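Local coordinates for protein alpha-1,6-mannanase (Bacteroides thetaiotaomicron, PDB 4V1S) that probably hydrolyses alpha-1,6-mannosidic linkages of mannan, as a glycoside hydrolase of family GH76 from a gut symbiont, at residues F86-L97 and T378-N389. Numbering follows the deposited sequence. Where two conformers were deposited one is given.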
ATOM      1  N   PHE A  86      -0.088  -6.359  -3.187  1.00  9.27           N
ATOM      2  CA  PHE A  86       1.317  -6.462  -2.839  1.00 10.12           C
ATOM      3  C   PHE A  86       2.140  -7.204  -3.893  1.00 10.32           C
ATOM      4  O   PHE A  86       3.275  -6.848  -4.105  1.00 10.80           O
ATOM      5  CB  PHE A  86       1.521  -7.105  -1.488  1.00 10.36           C
ATOM      6  CG  PHE A  86       1.017  -6.266  -0.341  1.00  9.15           C
ATOM      7  CD1 PHE A  86       1.681  -5.115   0.034  1.00 10.12           C
ATOM      8  CD2 PHE A  86      -0.058  -6.698   0.466  1.00 11.18           C
ATOM      9  CE1 PHE A  86       1.272  -4.358   1.118  1.00 11.00           C
ATOM     10  CE2 PHE A  86      -0.493  -5.930   1.560  1.00 11.73           C
ATOM     11  CZ  PHE A  86       0.182  -4.769   1.876  1.00 12.52           C
ATOM     12  N   LEU A  87       1.550  -8.188  -4.566  1.00 10.66           N
ATOM     13  CA  LEU A  87       2.257  -8.818  -5.653  1.00 10.67           C
ATOM     14  C   LEU A  87       2.455  -7.811  -6.787  1.00 11.40           C
ATOM     15  O   LEU A  87       3.534  -7.686  -7.321  1.00 10.83           O
ATOM     16  CB  LEU A  87       1.498 -10.069  -6.153  1.00 10.57           C
ATOM     17  CG  LEU A  87       1.472 -11.261  -5.232  1.00 13.92           C
ATOM     18  CD1 LEU A  87       0.586 -12.342  -5.802  1.00 15.71           C
ATOM     19  CD2 LEU A  87       2.890 -11.780  -5.024  1.00 13.45           C
ATOM     20  N   LEU A  88       1.414  -7.047  -7.122  1.00 10.89           N
ATOM     21  CA  LEU A  88       1.553  -6.003  -8.140  1.00 11.20           C
ATOM     22  C   LEU A  88       2.719  -5.058  -7.794  1.00 11.13           C
ATOM     23  O   LEU A  88       3.546  -4.725  -8.643  1.00 10.78           O
ATOM     24  CB  LEU A  88       0.246  -5.213  -8.217  1.00 10.57           C
ATOM     25  CG  LEU A  88       0.176  -4.030  -9.165  1.00 11.68           C
ATOM     26  CD1 LEU A  88       0.330  -4.500 -10.600  1.00 18.83           C
ATOM     27  CD2 LEU A  88      -1.135  -3.262  -8.979  1.00 12.23           C
ATOM     28  N   TYR A  89       2.756  -4.591  -6.553  1.00 11.36           N
ATOM     29  CA  TYR A  89       3.838  -3.702  -6.088  1.00 13.38           C
ATOM     30  C   TYR A  89       5.225  -4.377  -6.224  1.00 12.51           C
ATOM     31  O   TYR A  89       6.219  -3.746  -6.578  1.00 12.29           O
ATOM     32  CB  TYR A  89       3.637  -3.350  -4.625  1.00 11.32           C
ATOM     33  CG  TYR A  89       2.472  -2.467  -4.261  1.00 10.72           C
ATOM     34  CD1 TYR A  89       1.675  -1.835  -5.218  1.00 10.67           C
ATOM     35  CD2 TYR A  89       2.171  -2.248  -2.903  1.00 11.77           C
ATOM     36  CE1 TYR A  89       0.578  -1.053  -4.816  1.00  8.38           C
ATOM     37  CE2 TYR A  89       1.131  -1.432  -2.502  1.00  9.37           C
ATOM     38  CZ  TYR A  89       0.331  -0.802  -3.459  1.00 10.10           C
ATOM     39  OH  TYR A  89      -0.698   0.054  -3.037  1.00 10.22           O
ATOM     40  N   THR A  90       5.269  -5.673  -5.933  1.00 12.19           N
ATOM     41  CA  THR A  90       6.523  -6.421  -5.959  1.00 11.71           C
ATOM     42  C   THR A  90       7.060  -6.537  -7.370  1.00 12.34           C
ATOM     43  O   THR A  90       8.225  -6.218  -7.648  1.00 13.90           O
ATOM     44  CB  THR A  90       6.347  -7.822  -5.361  1.00 11.05           C
ATOM     45  OG1 THR A  90       5.881  -7.674  -4.031  1.00 12.46           O
ATOM     46  CG2 THR A  90       7.635  -8.573  -5.378  1.00 12.14           C
ATOM     47  N   TYR A  91       6.194  -6.958  -8.287  1.00 12.28           N
ATOM     48  CA  TYR A  91       6.641  -7.136  -9.679  1.00 12.37           C
ATOM     49  C   TYR A  91       7.012  -5.795 -10.310  1.00 12.44           C
ATOM     50  O   TYR A  91       7.985  -5.682 -11.073  1.00 14.25           O
ATOM     51  CB  TYR A  91       5.582  -7.856 -10.513  1.00 12.61           C
ATOM     52  CG  TYR A  91       5.092  -9.176  -9.959  1.00 12.47           C
ATOM     53  CD1 TYR A  91       5.958 -10.110  -9.425  1.00 15.56           C
ATOM     54  CD2 TYR A  91       3.742  -9.512 -10.026  1.00 14.55           C
ATOM     55  CE1 TYR A  91       5.468 -11.301  -8.898  1.00 11.81           C
ATOM     56  CE2 TYR A  91       3.261 -10.720  -9.559  1.00 15.32           C
ATOM     57  CZ  TYR A  91       4.122 -11.638  -9.035  1.00 14.99           C
ATOM     58  OH  TYR A  91       3.586 -12.839  -8.534  1.00 18.52           O
ATOM     59  N   THR A  92       6.242  -4.774  -9.997  1.00 13.94           N
ATOM     60  CA  THR A  92       6.568  -3.434 -10.452  1.00 13.80           C
ATOM     61  C   THR A  92       7.949  -2.979  -9.985  1.00 13.38           C
ATOM     62  O   THR A  92       8.759  -2.523 -10.789  1.00 13.95           O
ATOM     63  CB  THR A  92       5.506  -2.458 -10.001  1.00 13.05           C
ATOM     64  OG1 THR A  92       4.245  -2.835 -10.580  1.00 13.39           O
ATOM     65  CG2 THR A  92       5.893  -1.020 -10.401  1.00 15.49           C
ATOM     66  N   GLU A  93       8.238  -3.143  -8.692  1.00 13.39           N
ATOM     67  CA  GLU A  93       9.567  -2.802  -8.198  1.00 13.08           C
ATOM     68  C   GLU A  93      10.644  -3.674  -8.847  1.00 12.75           C
ATOM     69  O   GLU A  93      11.755  -3.202  -9.115  1.00 15.66           O
ATOM     70  CB  GLU A  93       9.626  -2.903  -6.686  1.00 13.16           C
ATOM     71  CG  GLU A  93      10.867  -2.329  -6.026  1.00 16.27           C
ATOM     72  CD  GLU A  93      10.945  -0.799  -5.991  1.00 19.11           C
ATOM     73  OE1 GLU A  93      10.235  -0.120  -6.753  1.00 23.94           O
ATOM     74  OE2 GLU A  93      11.754  -0.252  -5.190  1.00 23.48           O
ATOM     75  N   GLY A  94      10.307  -4.932  -9.115  1.00 14.37           N
ATOM     76  CA  GLY A  94      11.205  -5.840  -9.829  1.00 14.53           C
ATOM     77  C   GLY A  94      11.728  -5.286 -11.146  1.00 16.57           C
ATOM     78  O   GLY A  94      12.885  -5.530 -11.501  1.00 18.52           O
ATOM     79  N   ILE A  95      10.894  -4.514 -11.851  1.00 18.12           N
ATOM     80  CA  ILE A  95      11.297  -3.956 -13.137  1.00 16.72           C
ATOM     81  C   ILE A  95      12.569  -3.089 -12.982  1.00 18.76           C
ATOM     82  O   ILE A  95      13.388  -3.011 -13.902  1.00 22.67           O
ATOM     83  CB  ILE A  95      10.172  -3.097 -13.789  1.00 18.00           C
ATOM     84  CG1 ILE A  95       8.863  -3.879 -14.027  1.00 22.75           C
ATOM     85  CG2 ILE A  95      10.650  -2.540 -15.102  1.00 15.29           C
ATOM     86  CD1 ILE A  95       8.974  -5.083 -14.927  1.00 22.25           C
ATOM     87  N   SER A  96      12.716  -2.425 -11.830  1.00 19.61           N
ATOM     88  CA  SER A  96      13.876  -1.576 -11.558  0.50 21.67           C
ATOM     89  C   SER A  96      15.156  -2.391 -11.416  1.00 23.27           C
ATOM     90  O   SER A  96      16.251  -1.895 -11.680  1.00 27.48           O
ATOM     91  CB  SER A  96      13.659  -0.720 -10.304  0.50 19.56           C
ATOM     92  OG  SER A  96      12.613   0.227 -10.498  0.50 20.54           O
ATOM     93  N   LEU A  97      15.021  -3.645 -10.997  1.00 23.69           N
ATOM     94  CA  LEU A  97      16.160  -4.569 -10.885  1.00 21.27           C
ATOM     95  C   LEU A  97      16.476  -5.286 -12.189  1.00 21.43           C
ATOM     96  O   LEU A  97      17.660  -5.395 -12.587  1.00 23.32           O
ATOM     97  CB  LEU A  97      15.875  -5.607  -9.801  1.00 18.81           C
ATOM     98  CG  LEU A  97      15.953  -5.277  -8.295  1.00 23.27           C
ATOM     99  CD1 LEU A  97      17.345  -4.804  -7.903  1.00 28.52           C
ATOM    100  CD2 LEU A  97      14.907  -4.295  -7.816  1.00 21.96           C
ATOM    101  N   THR A 378       2.971 -11.697   0.971  1.00 11.80           N
ATOM    102  CA  THR A 378       3.178 -10.836  -0.188  1.00 11.13           C
ATOM    103  C   THR A 378       3.753  -9.454   0.240  1.00 10.77           C
ATOM    104  O   THR A 378       4.565  -8.875  -0.495  1.00 11.01           O
ATOM    105  CB  THR A 378       1.901 -10.663  -0.997  1.00 12.22           C
ATOM    106  OG1 THR A 378       0.858 -10.123  -0.187  1.00 14.57           O
ATOM    107  CG2 THR A 378       1.473 -11.991  -1.669  1.00 13.37           C
ATOM    108  N   VAL A 379       3.336  -8.921   1.401  1.00 11.15           N
ATOM    109  CA  VAL A 379       3.925  -7.667   1.864  1.00 10.65           C
ATOM    110  C   VAL A 379       5.413  -7.857   2.162  1.00 10.31           C
ATOM    111  O   VAL A 379       6.198  -6.978   1.910  1.00 11.11           O
ATOM    112  CB  VAL A 379       3.161  -7.057   3.019  1.00 10.64           C
ATOM    113  CG1 VAL A 379       3.147  -7.959   4.247  1.00  8.92           C
ATOM    114  CG2 VAL A 379       3.692  -5.689   3.354  1.00 11.28           C
ATOM    115  N   ALA A 380       5.796  -9.021   2.698  1.00 12.07           N
ATOM    116  CA  ALA A 380       7.215  -9.301   2.931  1.00 13.19           C
ATOM    117  C   ALA A 380       8.001  -9.342   1.619  1.00 11.68           C
ATOM    118  O   ALA A 380       9.049  -8.747   1.514  1.00 14.26           O
ATOM    119  CB  ALA A 380       7.391 -10.585   3.709  1.00 14.50           C
ATOM    120  N   ALA A 381       7.463 -10.018   0.607  1.00 12.11           N
ATOM    121  CA  ALA A 381       8.099 -10.051  -0.687  1.00 13.67           C
ATOM    122  C   ALA A 381       8.310  -8.649  -1.235  1.00 11.88           C
ATOM    123  O   ALA A 381       9.374  -8.334  -1.777  1.00 11.47           O
ATOM    124  CB  ALA A 381       7.286 -10.893  -1.660  1.00 14.33           C
ATOM    125  N   TYR A 382       7.286  -7.793  -1.082  1.00 11.26           N
ATOM    126  CA  TYR A 382       7.368  -6.419  -1.546  1.00 11.54           C
ATOM    127  C   TYR A 382       8.504  -5.654  -0.846  1.00 10.68           C
ATOM    128  O   TYR A 382       9.344  -5.026  -1.505  1.00 11.22           O
ATOM    129  CB  TYR A 382       6.020  -5.739  -1.365  1.00 10.72           C
ATOM    130  CG  TYR A 382       6.007  -4.246  -1.571  1.00  9.44           C
ATOM    131  CD1 TYR A 382       6.566  -3.682  -2.697  1.00 12.19           C
ATOM    132  CD2 TYR A 382       5.386  -3.399  -0.654  1.00 12.22           C
ATOM    133  CE1 TYR A 382       6.555  -2.286  -2.898  1.00 13.48           C
ATOM    134  CE2 TYR A 382       5.380  -2.027  -0.823  1.00 12.64           C
ATOM    135  CZ  TYR A 382       5.951  -1.458  -1.950  1.00 11.80           C
ATOM    136  OH  TYR A 382       5.938  -0.096  -2.083  1.00 13.97           O
ATOM    137  N   MET A 383       8.587  -5.791   0.474  1.00 11.95           N
ATOM    138  CA  MET A 383       9.686  -5.169   1.221  1.00 11.58           C
ATOM    139  C   MET A 383      11.051  -5.658   0.762  1.00 12.52           C
ATOM    140  O   MET A 383      11.993  -4.867   0.607  1.00 13.82           O
ATOM    141  CB  MET A 383       9.526  -5.414   2.691  1.00 12.79           C
ATOM    142  CG  MET A 383       8.365  -4.662   3.300  1.00 13.81           C
ATOM    143  SD  MET A 383       8.491  -2.862   3.293  1.00 15.34           S
ATOM    144  CE  MET A 383       7.653  -2.433   1.787  1.00 18.20           C
ATOM    145  N   TYR A 384      11.152  -6.949   0.490  1.00 11.95           N
ATOM    146  CA  TYR A 384      12.450  -7.464   0.034  1.00 14.06           C
ATOM    147  C   TYR A 384      12.856  -6.887  -1.304  1.00 15.08           C
ATOM    148  O   TYR A 384      14.031  -6.608  -1.523  1.00 13.40           O
ATOM    149  CB  TYR A 384      12.498  -9.002   0.004  1.00 12.79           C
ATOM    150  CG  TYR A 384      12.322  -9.678   1.333  1.00 15.06           C
ATOM    151  CD1 TYR A 384      12.853  -9.136   2.503  1.00 12.80           C
ATOM    152  CD2 TYR A 384      11.608 -10.874   1.430  1.00 13.18           C
ATOM    153  CE1 TYR A 384      12.620  -9.737   3.732  1.00 15.33           C
ATOM    154  CE2 TYR A 384      11.440 -11.543   2.654  1.00 12.94           C
ATOM    155  CZ  TYR A 384      11.954 -10.953   3.800  1.00 14.46           C
ATOM    156  OH  TYR A 384      11.785 -11.570   5.008  1.00 15.59           O
ATOM    157  N   MET A 385      11.905  -6.748  -2.225  1.00 13.87           N
ATOM    158  CA  MET A 385      12.218  -6.202  -3.518  1.00 12.29           C
ATOM    159  C   MET A 385      12.599  -4.711  -3.392  1.00 12.39           C
ATOM    160  O   MET A 385      13.507  -4.224  -4.085  1.00 14.82           O
ATOM    161  CB  MET A 385      11.061  -6.395  -4.491  1.00 14.08           C
ATOM    162  CG  MET A 385      11.422  -6.077  -5.931  1.00 12.43           C
ATOM    163  SD  MET A 385      12.583  -7.192  -6.675  1.00 17.82           S
ATOM    164  CE  MET A 385      11.485  -8.452  -7.313  1.00 19.18           C
ATOM    165  N   ARG A 386      11.883  -3.985  -2.533  1.00 14.21           N
ATOM    166  CA  ARG A 386      12.244  -2.595  -2.261  1.00 14.69           C
ATOM    167  C   ARG A 386      13.671  -2.453  -1.738  1.00 14.36           C
ATOM    168  O   ARG A 386      14.459  -1.611  -2.202  1.00 16.81           O
ATOM    169  CB  ARG A 386      11.280  -1.960  -1.286  1.00 14.43           C
ATOM    170  CG  ARG A 386       9.875  -1.804  -1.832  1.00 13.59           C
ATOM    171  CD  ARG A 386       9.785  -0.645  -2.786  1.00 16.40           C
ATOM    172  NE  ARG A 386       9.523   0.586  -2.085  1.00 17.89           N
ATOM    173  CZ  ARG A 386       9.867   1.804  -2.465  1.00 15.03           C
ATOM    174  NH1 ARG A 386      10.557   1.984  -3.556  1.00 18.28           N
ATOM    175  NH2 ARG A 386       9.483   2.849  -1.737  1.00 17.85           N
ATOM    176  N   ALA A 387      13.991  -3.270  -0.766  1.00 13.15           N
ATOM    177  CA  ALA A 387      15.339  -3.296  -0.198  1.00 14.63           C
ATOM    178  C   ALA A 387      16.389  -3.642  -1.269  1.00 16.04           C
ATOM    179  O   ALA A 387      17.432  -3.038  -1.319  1.00 18.65           O
ATOM    180  CB  ALA A 387      15.397  -4.289   0.949  1.00 17.38           C
ATOM    181  N   ALA A 388      16.077  -4.589  -2.144  1.00 17.06           N
ATOM    182  CA  ALA A 388      16.982  -4.946  -3.233  1.00 16.16           C
ATOM    183  C   ALA A 388      17.256  -3.748  -4.142  1.00 16.78           C
ATOM    184  O   ALA A 388      18.387  -3.518  -4.569  1.00 19.48           O
ATOM    185  CB  ALA A 388      16.398  -6.110  -4.024  1.00 16.73           C
ATOM    186  N   ASN A 389      16.217  -2.971  -4.416  1.00 17.92           N
ATOM    187  CA  ASN A 389      16.346  -1.806  -5.279  1.00 18.96           C
ATOM    188  C   ASN A 389      17.233  -0.750  -4.625  1.00 16.17           C
ATOM    189  O   ASN A 389      18.107  -0.202  -5.259  1.00 23.81           O
ATOM    190  CB  ASN A 389      14.956  -1.253  -5.616  1.00 20.26           C
ATOM    191  CG  ASN A 389      14.989  -0.211  -6.693  1.00 23.69           C
ATOM    192  OD1 ASN A 389      15.848  -0.241  -7.579  1.00 30.13           O
ATOM    193  ND2 ASN A 389      14.064   0.722  -6.634  1.00 26.30           N
TER
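Helices 81-97 and 374-394, neighbours in the (alpha/alpha)6 barrel of the GH76 family, run nearly parallel and interlock through Thr-90 and Met-385 as knobs into holes; the axes of segments 86-97 and 378-389 approach to 8.3 Å and cross at 18°. Thr-90 drops among Thr-378, Ala-381, Tyr-382 and Met-385; its OG1 donates to Phe-86 O of its own helix and lies 3.2 Å from Tyr-382 CA. Met-385, bent at its second and third torsions, lays its thioether along Gly-94, SD 3.7 Å from Gly-94 CA. At the N-terminal end Val-379 CB makes a CH-pi contact squarely over the Phe-86 ring. Tyr-89 turns a ring edge toward the face of Tyr-382 (planes at 54°), while Tyr-89 CB makes a CH-pi contact over that face, offset toward its rim. With CG anti to the backbone N (chi1 -169°) and a bend at chi2, Glu-93 brings OE2 between donors on opposite faces of its carboxylate: a nearly straight salt-bridge hydrogen bond from Arg-386 NH1 at 3.0 Å and a more bent hydrogen bond from Asn-389 ND2, whose OD1 is bonded to Arg-392. An alanine here would probably leave Arg-386 NH1 without its carboxylate mate and Asn-389 ND2 without this bond. Asp-321 of helix 313-330 salt-bridges Arg-386 NE and hydrogen-bonds Tyr-382 OH; helices 46-61 (Leu-54 on Leu-87), 99-114 and 334-350 also pack against the pair, probably as the barrel's outer layer.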